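Local coordinates for hypothetical protein S4005 (Shigella flexneri 2a, PDB 1Z67) that is of unknown function but has a new helical fold with a homeodomain-like motif, which would be consistent with DNA binding, at residues A[16-19]-A[20-23]; A[38-41]-A[42-46]; A[63-66]-A[67-70]; A[78-81]-A[82-85]; A[86-89]-A[90-93]. One frame throughout, in Å; residues are numbered along the deposited sequence. Where two conformers were deposited one is given.

Contact 1 (A[16-19]-A[20-23])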
loop_
_atom_site.group_PDB
_atom_site.type_symbol
_atom_site.label_atom_id
_atom_site.label_comp_id
_atom_site.label_asym_id
_atom_site.label_seq_id
_atom_site.Cartn_x
_atom_site.Cartn_y
_atom_site.Cartn_z
ATOM N N LYS A 16 -16.067 -2.068 -13.816
ATOM C CA LYS A 16 -15.149 -1.201 -13.067
ATOM C C LYS A 16 -13.693 -1.681 -13.127
ATOM O O LYS A 16 -12.756 -0.892 -13.065
ATOM C CB LYS A 16 -15.622 -1.075 -11.604
ATOM C CG LYS A 16 -14.740 -0.185 -10.717
ATOM C CD LYS A 16 -15.411 0.205 -9.378
ATOM C CE LYS A 16 -14.710 1.464 -8.788
ATOM N NZ LYS A 16 -15.370 2.011 -7.542
ATOM N N GLY A 17 -13.486 -2.995 -13.195
ATOM C CA GLY A 17 -12.109 -3.543 -13.108
ATOM C C GLY A 17 -11.406 -3.052 -11.842
ATOM O O GLY A 17 -11.994 -3.015 -10.749
ATOM N N ASP A 18 -10.163 -2.590 -11.983
ATOM C CA ASP A 18 -9.405 -2.142 -10.833
ATOM C C ASP A 18 -9.404 -0.611 -10.687
ATOM O O ASP A 18 -8.578 -0.070 -9.958
ATOM C CB ASP A 18 -7.992 -2.704 -10.847
ATOM C CG ASP A 18 -7.138 -2.101 -11.922
ATOM O OD1 ASP A 18 -7.624 -1.263 -12.716
ATOM O OD2 ASP A 18 -5.958 -2.522 -11.981
ATOM N N ALA A 19 -10.370 0.061 -11.304
ATOM C CA ALA A 19 -10.527 1.505 -11.127
ATOM C C ALA A 19 -10.681 1.852 -9.647
ATOM O O ALA A 19 -11.406 1.176 -8.892
ATOM C CB ALA A 19 -11.702 2.020 -11.908
ATOM N N GLY A 20 -10.016 2.926 -9.235
ATOM C CA GLY A 20 -10.135 3.410 -7.864
ATOM C C GLY A 20 -9.265 2.681 -6.843
ATOM O O GLY A 20 -9.346 2.965 -5.627
ATOM N N LYS A 21 -8.424 1.751 -7.309
ATOM C CA LYS A 21 -7.491 1.020 -6.418
ATOM C C LYS A 21 -6.592 1.954 -5.597
ATOM O O LYS A 21 -6.319 1.674 -4.425
ATOM C CB LYS A 21 -6.636 0.004 -7.175
ATOM C CG LYS A 21 -5.705 0.570 -8.199
ATOM C CD LYS A 21 -5.009 -0.585 -8.959
ATOM C CE LYS A 21 -3.963 -0.075 -9.929
ATOM N NZ LYS A 21 -3.552 -1.172 -10.855
ATOM N N TYR A 22 -6.124 3.051 -6.201
ATOM C CA TYR A 22 -5.241 3.961 -5.463
ATOM C C TYR A 22 -5.952 4.730 -4.363
ATOM O O TYR A 22 -5.407 4.828 -3.255
ATOM C CB TYR A 22 -4.507 4.909 -6.421
ATOM C CG TYR A 22 -3.564 4.158 -7.323
ATOM C CD1 TYR A 22 -2.514 3.413 -6.805
ATOM C CD2 TYR A 22 -3.747 4.182 -8.706
ATOM C CE1 TYR A 22 -1.649 2.724 -7.652
ATOM C CE2 TYR A 22 -2.878 3.493 -9.567
ATOM C CZ TYR A 22 -1.838 2.779 -9.018
ATOM O OH TYR A 22 -0.998 2.091 -9.852
ATOM N N GLN A 23 -7.141 5.266 -4.648
ATOM C CA GLN A 23 -7.932 5.928 -3.588
ATOM C C GLN A 23 -8.212 4.949 -2.451
ATOM O O GLN A 23 -8.160 5.304 -1.274
ATOM C CB GLN A 23 -9.251 6.527 -4.101
ATOM C CG GLN A 23 -10.039 7.331 -3.048
ATOM C CD GLN A 23 -9.241 8.462 -2.394
ATOM O OE1 GLN A 23 -8.846 9.448 -3.058
ATOM N NE2 GLN A 23 -9.028 8.343 -1.074
#

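Contact 2 (A[38-41]-A[42-46])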
loop_
_atom_site.group_PDB
_atom_site.type_symbol
_atom_site.label_atom_id
_atom_site.label_comp_id
_atom_site.label_asym_id
_atom_site.label_seq_id
_atom_site.Cartn_x
_atom_site.Cartn_y
_atom_site.Cartn_z
ATOM N N LEU A 38 2.017 0.661 9.283
ATOM C CA LEU A 38 2.289 -0.382 8.333
ATOM C C LEU A 38 3.778 -0.682 8.337
ATOM O O LEU A 38 4.139 -1.849 8.309
ATOM C CB LEU A 38 1.795 -0.012 6.927
ATOM C CG LEU A 38 0.274 0.188 6.809
ATOM C CD1 LEU A 38 -0.087 0.443 5.349
ATOM C CD2 LEU A 38 -0.539 -1.003 7.356
ATOM N N LEU A 39 4.617 0.366 8.376
ATOM C CA LEU A 39 6.078 0.185 8.402
ATOM C C LEU A 39 6.493 -0.667 9.614
ATOM O O LEU A 39 7.244 -1.631 9.479
ATOM C CB LEU A 39 6.803 1.548 8.363
ATOM C CG LEU A 39 6.647 2.388 7.077
ATOM C CD1 LEU A 39 7.262 3.802 7.215
ATOM C CD2 LEU A 39 7.286 1.667 5.932
ATOM N N GLU A 40 5.917 -0.349 10.762
ATOM C CA GLU A 40 6.232 -1.093 11.999
ATOM C C GLU A 40 5.806 -2.546 11.897
ATOM O O GLU A 40 6.556 -3.440 12.334
ATOM C CB GLU A 40 5.602 -0.473 13.248
ATOM C CG GLU A 40 6.470 -0.583 14.544
ATOM C CD GLU A 40 6.962 -1.988 14.916
ATOM O OE1 GLU A 40 8.135 -2.319 14.633
ATOM O OE2 GLU A 40 6.200 -2.759 15.523
ATOM N N LYS A 41 4.653 -2.801 11.260
ATOM C CA LYS A 41 4.222 -4.187 11.056
ATOM C C LYS A 41 5.121 -4.959 10.115
ATOM O O LYS A 41 5.427 -6.135 10.363
ATOM C CB LYS A 41 2.792 -4.277 10.557
ATOM C CG LYS A 41 1.804 -3.912 11.588
ATOM C CD LYS A 41 0.423 -4.156 11.047
ATOM C CE LYS A 41 -0.516 -4.404 12.191
ATOM N NZ LYS A 41 -1.794 -4.774 11.614
ATOM N N LEU A 42 5.581 -4.303 9.044
ATOM C CA LEU A 42 6.516 -4.962 8.162
ATOM C C LEU A 42 7.783 -5.341 8.934
ATOM O O LEU A 42 8.300 -6.456 8.806
ATOM C CB LEU A 42 6.852 -4.054 7.004
ATOM C CG LEU A 42 5.668 -3.789 6.041
ATOM C CD1 LEU A 42 6.130 -2.766 5.021
ATOM C CD2 LEU A 42 5.246 -5.045 5.316
ATOM N N GLN A 43 8.237 -4.423 9.779
ATOM C CA GLN A 43 9.446 -4.639 10.573
ATOM C C GLN A 43 9.301 -5.727 11.632
ATOM O O GLN A 43 10.200 -6.572 11.762
ATOM C CB GLN A 43 9.876 -3.335 11.195
ATOM C CG GLN A 43 10.494 -2.415 10.133
ATOM C CD GLN A 43 10.739 -1.009 10.596
ATOM O OE1 GLN A 43 10.077 -0.511 11.488
ATOM N NE2 GLN A 43 11.677 -0.343 9.947
ATOM N N SER A 44 8.195 -5.697 12.377
ATOM C CA SER A 44 7.917 -6.735 13.390
ATOM C C SER A 44 7.618 -8.119 12.752
ATOM O O SER A 44 7.729 -9.163 13.421
ATOM C CB SER A 44 6.720 -6.315 14.239
ATOM O OG SER A 44 6.996 -5.144 14.977
ATOM N N GLY A 45 7.257 -8.136 11.464
ATOM C CA GLY A 45 6.864 -9.358 10.791
ATOM C C GLY A 45 7.988 -9.978 9.996
ATOM O O GLY A 45 7.739 -10.911 9.213
ATOM N N GLY A 46 9.206 -9.471 10.179
ATOM C CA GLY A 46 10.384 -10.075 9.572
ATOM C C GLY A 46 10.725 -9.595 8.182
ATOM O O GLY A 46 11.614 -10.130 7.549
HETATM O O HOH W 1 9.946 -0.547 13.943
#

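Contact 3 (A[63-66]-A[67-70])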
loop_
_atom_site.group_PDB
_atom_site.type_symbol
_atom_site.label_atom_id
_atom_site.label_comp_id
_atom_site.label_asym_id
_atom_site.label_seq_id
_atom_site.Cartn_x
_atom_site.Cartn_y
_atom_site.Cartn_z
ATOM N N SER A 63 11.288 -7.792 -4.416
ATOM C CA SER A 63 9.929 -8.320 -4.526
ATOM C C SER A 63 9.436 -8.880 -3.182
ATOM O O SER A 63 10.235 -9.258 -2.327
ATOM C CB SER A 63 9.905 -9.428 -5.589
ATOM O OG SER A 63 8.715 -10.197 -5.541
ATOM N N VAL A 64 8.116 -8.846 -2.986
ATOM C CA VAL A 64 7.432 -9.427 -1.836
ATOM C C VAL A 64 6.176 -10.116 -2.355
ATOM O O VAL A 64 5.586 -9.669 -3.354
ATOM C CB VAL A 64 7.095 -8.321 -0.773
ATOM C CG1 VAL A 64 6.072 -7.305 -1.304
ATOM C CG2 VAL A 64 6.632 -8.904 0.594
ATOM N N SER A 65 5.775 -11.210 -1.712
ATOM C CA SER A 65 4.555 -11.899 -2.111
ATOM C C SER A 65 3.352 -11.407 -1.332
ATOM O O SER A 65 3.496 -10.872 -0.215
ATOM C CB SER A 65 4.709 -13.401 -1.903
ATOM O OG SER A 65 4.694 -13.728 -0.542
ATOM N N GLY A 66 2.159 -11.600 -1.894
ATOM C CA GLY A 66 0.924 -11.323 -1.155
ATOM C C GLY A 66 0.870 -12.093 0.158
ATOM O O GLY A 66 0.481 -11.561 1.199
ATOM N N GLU A 67 1.289 -13.353 0.127
ATOM C CA GLU A 67 1.307 -14.175 1.325
ATOM C C GLU A 67 2.222 -13.547 2.383
ATOM O O GLU A 67 1.862 -13.506 3.561
ATOM C CB GLU A 67 1.819 -15.579 0.951
ATOM C CG GLU A 67 1.159 -16.200 -0.300
ATOM C CD GLU A 67 1.856 -15.824 -1.616
ATOM O OE1 GLU A 67 2.837 -16.519 -1.991
ATOM O OE2 GLU A 67 1.412 -14.862 -2.288
ATOM N N GLN A 68 3.383 -13.040 1.957
ATOM C CA GLN A 68 4.345 -12.417 2.894
ATOM C C GLN A 68 3.711 -11.190 3.528
ATOM O O GLN A 68 3.808 -10.978 4.736
ATOM C CB GLN A 68 5.648 -12.055 2.202
ATOM C CG GLN A 68 6.582 -13.233 2.025
ATOM C CD GLN A 68 7.830 -12.866 1.275
ATOM O OE1 GLN A 68 7.774 -12.277 0.195
ATOM N NE2 GLN A 68 8.974 -13.258 1.819
ATOM N N LEU A 69 3.006 -10.408 2.715
ATOM C CA LEU A 69 2.353 -9.231 3.268
ATOM C C LEU A 69 1.185 -9.579 4.170
ATOM O O LEU A 69 0.985 -8.913 5.196
ATOM C CB LEU A 69 1.868 -8.289 2.154
ATOM C CG LEU A 69 2.982 -7.542 1.431
ATOM C CD1 LEU A 69 2.316 -6.603 0.392
ATOM C CD2 LEU A 69 3.866 -6.744 2.459
ATOM N N GLU A 70 0.367 -10.549 3.790
ATOM C CA GLU A 70 -0.709 -10.950 4.695
ATOM C C GLU A 70 -0.123 -11.426 6.038
ATOM O O GLU A 70 -0.675 -11.099 7.084
ATOM C CB GLU A 70 -1.602 -12.019 4.091
ATOM C CG GLU A 70 -2.914 -12.180 4.864
ATOM C CD GLU A 70 -3.766 -13.372 4.423
ATOM O OE1 GLU A 70 -3.541 -13.900 3.304
ATOM O OE2 GLU A 70 -4.681 -13.766 5.183
HETATM O O HOH W 2 5.516 -16.202 -0.350
#

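Contact 4 (A[78-81]-A[82-85]). With NA (sodium ion), chain B.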
loop_
_atom_site.group_PDB
_atom_site.type_symbol
_atom_site.label_atom_id
_atom_site.label_comp_id
_atom_site.label_asym_id
_atom_site.label_seq_id
_atom_site.Cartn_x
_atom_site.Cartn_y
_atom_site.Cartn_z
ATOM N N VAL A 78 -5.414 -6.796 5.897
ATOM C CA VAL A 78 -5.531 -7.002 4.447
ATOM C C VAL A 78 -6.992 -7.166 4.023
ATOM O O VAL A 78 -7.411 -6.597 3.008
ATOM C CB VAL A 78 -4.636 -8.153 3.987
ATOM C CG1 VAL A 78 -4.765 -8.374 2.486
ATOM C CG2 VAL A 78 -3.184 -7.808 4.339
ATOM N N SER A 79 -7.778 -7.898 4.828
ATOM C CA SER A 79 -9.205 -8.073 4.574
ATOM C C SER A 79 -9.940 -6.721 4.599
ATOM O O SER A 79 -10.878 -6.504 3.831
ATOM C CB SER A 79 -9.823 -9.042 5.598
ATOM O OG SER A 79 -11.226 -9.116 5.433
ATOM N N ASP A 80 -9.501 -5.808 5.469
ATOM C CA ASP A 80 -10.057 -4.454 5.505
ATOM C C ASP A 80 -9.926 -3.775 4.118
ATOM O O ASP A 80 -10.871 -3.161 3.606
ATOM C CB ASP A 80 -9.346 -3.590 6.580
ATOM C CG ASP A 80 -9.700 -4.002 8.047
ATOM O OD1 ASP A 80 -10.692 -4.744 8.249
ATOM O OD2 ASP A 80 -8.966 -3.594 8.971
ATOM N N LEU A 81 -8.754 -3.890 3.503
ATOM C CA LEU A 81 -8.579 -3.306 2.162
ATOM C C LEU A 81 -9.464 -4.042 1.128
ATOM O O LEU A 81 -10.117 -3.404 0.289
ATOM C CB LEU A 81 -7.127 -3.358 1.760
ATOM C CG LEU A 81 -6.867 -2.858 0.335
ATOM C CD1 LEU A 81 -7.266 -1.367 0.190
ATOM C CD2 LEU A 81 -5.399 -3.043 0.027
ATOM N N GLY A 82 -9.488 -5.380 1.218
ATOM C CA GLY A 82 -10.294 -6.221 0.321
ATOM C C GLY A 82 -11.734 -5.762 0.412
ATOM O O GLY A 82 -12.375 -5.555 -0.621
ATOM N N GLN A 83 -12.218 -5.535 1.635
ATOM C CA GLN A 83 -13.613 -5.157 1.813
ATOM C C GLN A 83 -13.939 -3.832 1.169
ATOM O O GLN A 83 -14.986 -3.681 0.537
ATOM C CB GLN A 83 -13.958 -5.115 3.303
ATOM C CG GLN A 83 -13.973 -6.484 3.955
ATOM C CD GLN A 83 -14.050 -6.401 5.473
ATOM O OE1 GLN A 83 -13.400 -7.167 6.182
ATOM N NE2 GLN A 83 -14.836 -5.451 5.978
ATOM N N LYS A 84 -13.011 -2.886 1.293
ATOM C CA LYS A 84 -13.170 -1.601 0.669
ATOM C C LYS A 84 -13.308 -1.734 -0.836
ATOM O O LYS A 84 -14.088 -1.001 -1.455
ATOM C CB LYS A 84 -11.967 -0.716 0.991
ATOM C CG LYS A 84 -12.341 0.682 1.346
ATOM C CD LYS A 84 -11.159 1.480 1.883
ATOM C CE LYS A 84 -11.664 2.761 2.538
ATOM N NZ LYS A 84 -12.430 2.464 3.781
ATOM N N LEU A 85 -12.553 -2.665 -1.419
ATOM C CA LEU A 85 -12.579 -2.896 -2.850
ATOM C C LEU A 85 -13.660 -3.890 -3.314
ATOM O O LEU A 85 -13.922 -4.018 -4.515
ATOM C CB LEU A 85 -11.215 -3.410 -3.287
ATOM C CG LEU A 85 -10.021 -2.502 -3.071
ATOM C CD1 LEU A 85 -8.793 -3.318 -3.250
ATOM C CD2 LEU A 85 -10.134 -1.420 -4.094
HETATM NA NA NA B . -11.493 -7.059 8.300
HETATM O O HOH W 3 -12.251 -9.180 9.756
#

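Contact 5 (A[86-89]-A[90-93])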
loop_
_atom_site.group_PDB
_atom_site.type_symbol
_atom_site.label_atom_id
_atom_site.label_comp_id
_atom_site.label_asym_id
_atom_site.label_seq_id
_atom_site.Cartn_x
_atom_site.Cartn_y
_atom_site.Cartn_z
ATOM N N GLY A 86 -14.276 -4.607 -2.378
ATOM C CA GLY A 86 -15.287 -5.626 -2.717
ATOM C C GLY A 86 -14.680 -6.966 -3.097
ATOM O O GLY A 86 -15.403 -7.857 -3.581
ATOM N N VAL A 87 -13.375 -7.108 -2.896
ATOM C CA VAL A 87 -12.644 -8.319 -3.258
ATOM C C VAL A 87 -12.179 -9.178 -2.051
ATOM O O VAL A 87 -12.155 -8.730 -0.884
ATOM C CB VAL A 87 -11.433 -8.010 -4.212
ATOM C CG1 VAL A 87 -11.851 -7.186 -5.474
ATOM C CG2 VAL A 87 -10.288 -7.283 -3.442
ATOM N N ASP A 88 -11.740 -10.393 -2.350
ATOM C CA ASP A 88 -11.215 -11.296 -1.335
ATOM C C ASP A 88 -9.800 -10.886 -0.874
ATOM O O ASP A 88 -9.070 -10.117 -1.538
ATOM C CB ASP A 88 -11.131 -12.696 -1.894
ATOM C CG ASP A 88 -10.151 -12.778 -3.060
ATOM O OD1 ASP A 88 -10.477 -12.306 -4.176
ATOM O OD2 ASP A 88 -9.043 -13.278 -2.846
ATOM N N THR A 89 -9.430 -11.454 0.267
ATOM C CA THR A 89 -8.177 -11.097 0.942
ATOM C C THR A 89 -6.930 -11.371 0.104
ATOM O O THR A 89 -5.971 -10.582 0.102
ATOM C CB THR A 89 -8.106 -11.823 2.303
ATOM O OG1 THR A 89 -9.193 -11.358 3.117
ATOM C CG2 THR A 89 -6.781 -11.535 3.003
ATOM N N SER A 90 -6.953 -12.450 -0.660
ATOM C CA SER A 90 -5.827 -12.802 -1.504
ATOM C C SER A 90 -5.650 -11.801 -2.648
ATOM O O SER A 90 -4.533 -11.368 -2.913
ATOM C CB SER A 90 -6.034 -14.220 -2.040
ATOM O OG SER A 90 -5.003 -14.596 -2.929
ATOM N N THR A 91 -6.734 -11.380 -3.280
ATOM C CA THR A 91 -6.620 -10.363 -4.319
ATOM C C THR A 91 -6.072 -9.054 -3.716
ATOM O O THR A 91 -5.197 -8.401 -4.301
ATOM C CB THR A 91 -7.997 -10.119 -4.924
ATOM O OG1 THR A 91 -8.443 -11.314 -5.564
ATOM C CG2 THR A 91 -7.977 -8.967 -5.975
ATOM N N ALA A 92 -6.570 -8.673 -2.537
ATOM C CA ALA A 92 -6.047 -7.471 -1.870
ATOM C C ALA A 92 -4.563 -7.601 -1.536
ATOM O O ALA A 92 -3.816 -6.636 -1.688
ATOM C CB ALA A 92 -6.835 -7.216 -0.644
ATOM N N SER A 93 -4.110 -8.775 -1.091
ATOM C CA SER A 93 -2.698 -8.951 -0.753
ATOM C C SER A 93 -1.849 -8.867 -2.012
ATOM O O SER A 93 -0.718 -8.354 -1.977
ATOM C CB SER A 93 -2.423 -10.212 0.058
ATOM O OG SER A 93 -2.464 -11.344 -0.763
#

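Contact 1 (A[16-19]-A[20-23])
Two overlapping beta turns join the end of helix 7-16 to the start of helix 21-31, and the second of them, a type II turn from Asp18 to Lys21, makes this contact. The turn is closed by its backbone bond, Lys21 N to Asp18 O at 3.2 Å. The side chains at the two ends of the turn reinforce it. Asp18 and Lys21 lie side by side and point the same way, and Lys21 NZ forms a salt bridge with Asp18 OD2 at 3.0 Å. The ammonium group comes from above the carboxylate plane and does not meet the carboxylate head-on. In both residues CG sits between the backbone N and the carbonyl carbon (chi1 70° in Asp18, 63° in Lys21), similar torsions that are consistent with the chains lying abreast. The lysine stem also brushes the turn, its CG 3.4 Å from Asp18 O. Gly20 takes the third place of the turn and the N-cap of the helix; its positive phi of 82° is one that glycine adopts readily, which suits it to the third place of a type II turn. Gly17, also with positive phi, lies in the preceding type II' turn, which is closed by Ala19 N on Lys16 O at 3.1 Å. The salt bridge is on the surface, yet the side chain of Lys21 also touches Leu95 and Gln99 of helix 89-106, so the first turn of helix 21-31 rests on that longer helix.

Contact 2 (A[38-41]-A[42-46])
Leu38 meets Leu42 one turn further along helix 35-44: Leu42 N donates to Leu38 O at 2.9 Å, and Leu42 CG lies 3.4 Å from the same oxygen. Both leucines belong to the buried side of the helix, where Leu38 touches Trp28 and Leu42 reaches Leu69 and Trp54. Leu39 accepts from Gln43 N at 3.0 Å; its carbonyl oxygen is also brushed by Gln43 CG, while its own apolar side chain packs on Leu51. Glu40, on the outer side, carries the polar part of the contact. Its backbone O takes Ser44 N at 2.8 Å. In the conformer described, its side chain bends at chi2 (-53°) and reaches forward along the helix to accept from Ser44 OG at 2.6 Å. The hydroxyl reaches OE2 on the syn side, 26° out of the carboxylate plane. In that conformer this i to i+4 pairing gives one serine two bonds to one glutamate, at the helix's final turn. A water donates to both Glu40 OE1, at 2.6 Å, and Gln43 OE1, bridging two side chains that cross at about a right angle; glutamate and glutamine suit this solvent-facing side. Lys41 closes the first segment. Its carbonyl accepts a weak bond from Gly45 N, at 2.9 Å with an angle of 125°, as the chain leaves helical geometry, and its extended side chain carries NZ to Leu73 O of helix 66-73.

Contact 3 (A[63-66]-A[67-70])
Ser65 and Gln68 form a capping box at the N-terminus of helix 66-73, each side chain binding the other's backbone NH. Ser65 OG accepts from Gln68 N at 2.9 Å, with 152° at the hydrogen. A chi1 of 72° swings the serine oxygen over the first helical turn. In return Gln68 OE1 accepts from Ser65 N at 3.0 Å, the donor in the carbonyl plane and on a lone pair; the glutamine chain, extended beyond CG, carries OE1 to this NH. A water lies 2.6 Å from Ser65 OG and, in the conformer described, also reaches Glu67 OE1. The backbone then continues regularly, with Leu69 N on Ser65 O at 3.0 Å and Glu70 N on Gly66 O. Below the box the contact is apolar: Val64 CG2 meets Leu69 CD2 at 4.0 Å, the two branched chains crossing at about a right angle. Val64 also touches Pro101 of helix 89-106, and Glu70 OE2 is bound by Thr75. Amides of a first helical turn lack helical carbonyl partners. Ser65 OG meets that need for Gln68 N, while Gln68 OE1 satisfies the NH of the N-cap residue itself, and Glu67 places a carboxylate where the helix dipole would probably favour negative charge.

Contact 4 (A[78-81]-A[82-85])
The amide of Gln83 and the carboxylate of Asp80 stand almost perpendicular, their planes 86° apart, with a sodium ion at their oxygen ends. Asp80 OD1 binds the ion at 2.5 Å and, in the conformers described, Gln83 OE1 at 2.9 Å; a water oxygen lies 2.7 Å from the sodium. Gln83 OE1 then has a second partner: Ser79 OG donates to it at 3.0 Å, in the plane of the amide and on a lone pair. Serine suits this place because, with OG anti to the backbone N (chi1 174°), its hydroxyl faces the glutamine one turn on and would help fix that amide's rotation. The other carboxylate oxygen, Asp80 OD2, is held by Gln32 NE2. All these groups project from one side of helix 75-85, where the spacings i to i+3 and i to i+4 bring Asp80 and Ser79 beside Gln83. The helical backbone carries them through Gln83 N on Ser79 O at 2.7 Å and Lys84 N on Asp80 O at 3.2 Å. Leu81 turns to a different side, into the protein, where its CG packs on Leu85 CD1 at 4.1 Å and its side chain also touches Trp28 and Leu96. Gly82 is buried between these sides and donates to Val78 O at 3.0 Å. Past it, Lys84 in one conformer leads its long chain away from the first segment to a salt bridge with Glu31 of helix 21-31.

Contact 5 (A[86-89]-A[90-93])
Asp88 grips Thr91 twice at the N-cap of helix 89-106. Its OD2 accepts the capping bond from Thr91 N at 3.0 Å, the NH coming from above the carboxylate plane with 155° at the hydrogen, and its OD1 takes Thr91 OG1 at 2.7 Å on the syn side. Aspartate suits an N-cap because its short carboxylate can fold back onto the first turn; here a chi1 of 63° brings both oxygens over Thr91. With its hydroxyl beside its own backbone N, Thr91 presents NH and OH to the same carboxylate, and the two bonds should hold that group against rotation. On the threonine's other branch, CG2 packs on Val87 CG2 at 3.8 Å, the two side chains crossing at about a right angle. Outward from this shell, the helix begins with Ala92 N on Asp88 O at 3.1 Å. The cap follows directly on the end of helix 75-85, where Gly86, with a positive phi of 83°, is the C-prime residue of a Schellman motif. Thr89 and Ala92 lean on Val78 of that helix, and Ser93 N donates to Thr89 O at 2.9 Å.

In the fold
Contact 1 is a surface turn, whereas contacts 2 to 5 each combine an exposed polar side with residues that enter the helical core. Contacts 3 and 5 are both N-caps, one a reciprocal capping box and the other a doubly bonded aspartate, and they touch where Gly66 O meets Ser93 CB. Contact 4 lies within a helix and contact 2 at the end of one; both use polar pairs along one side, contact 4 adding a sodium ion. Contact 5 begins where contact 4 ends, Val87 N probably bonding to Gly82 O. Apolar packing links the others: Leu42 with Leu69 joins contacts 2 and 3, and Lys21 with Leu85 joins contacts 1 and 4.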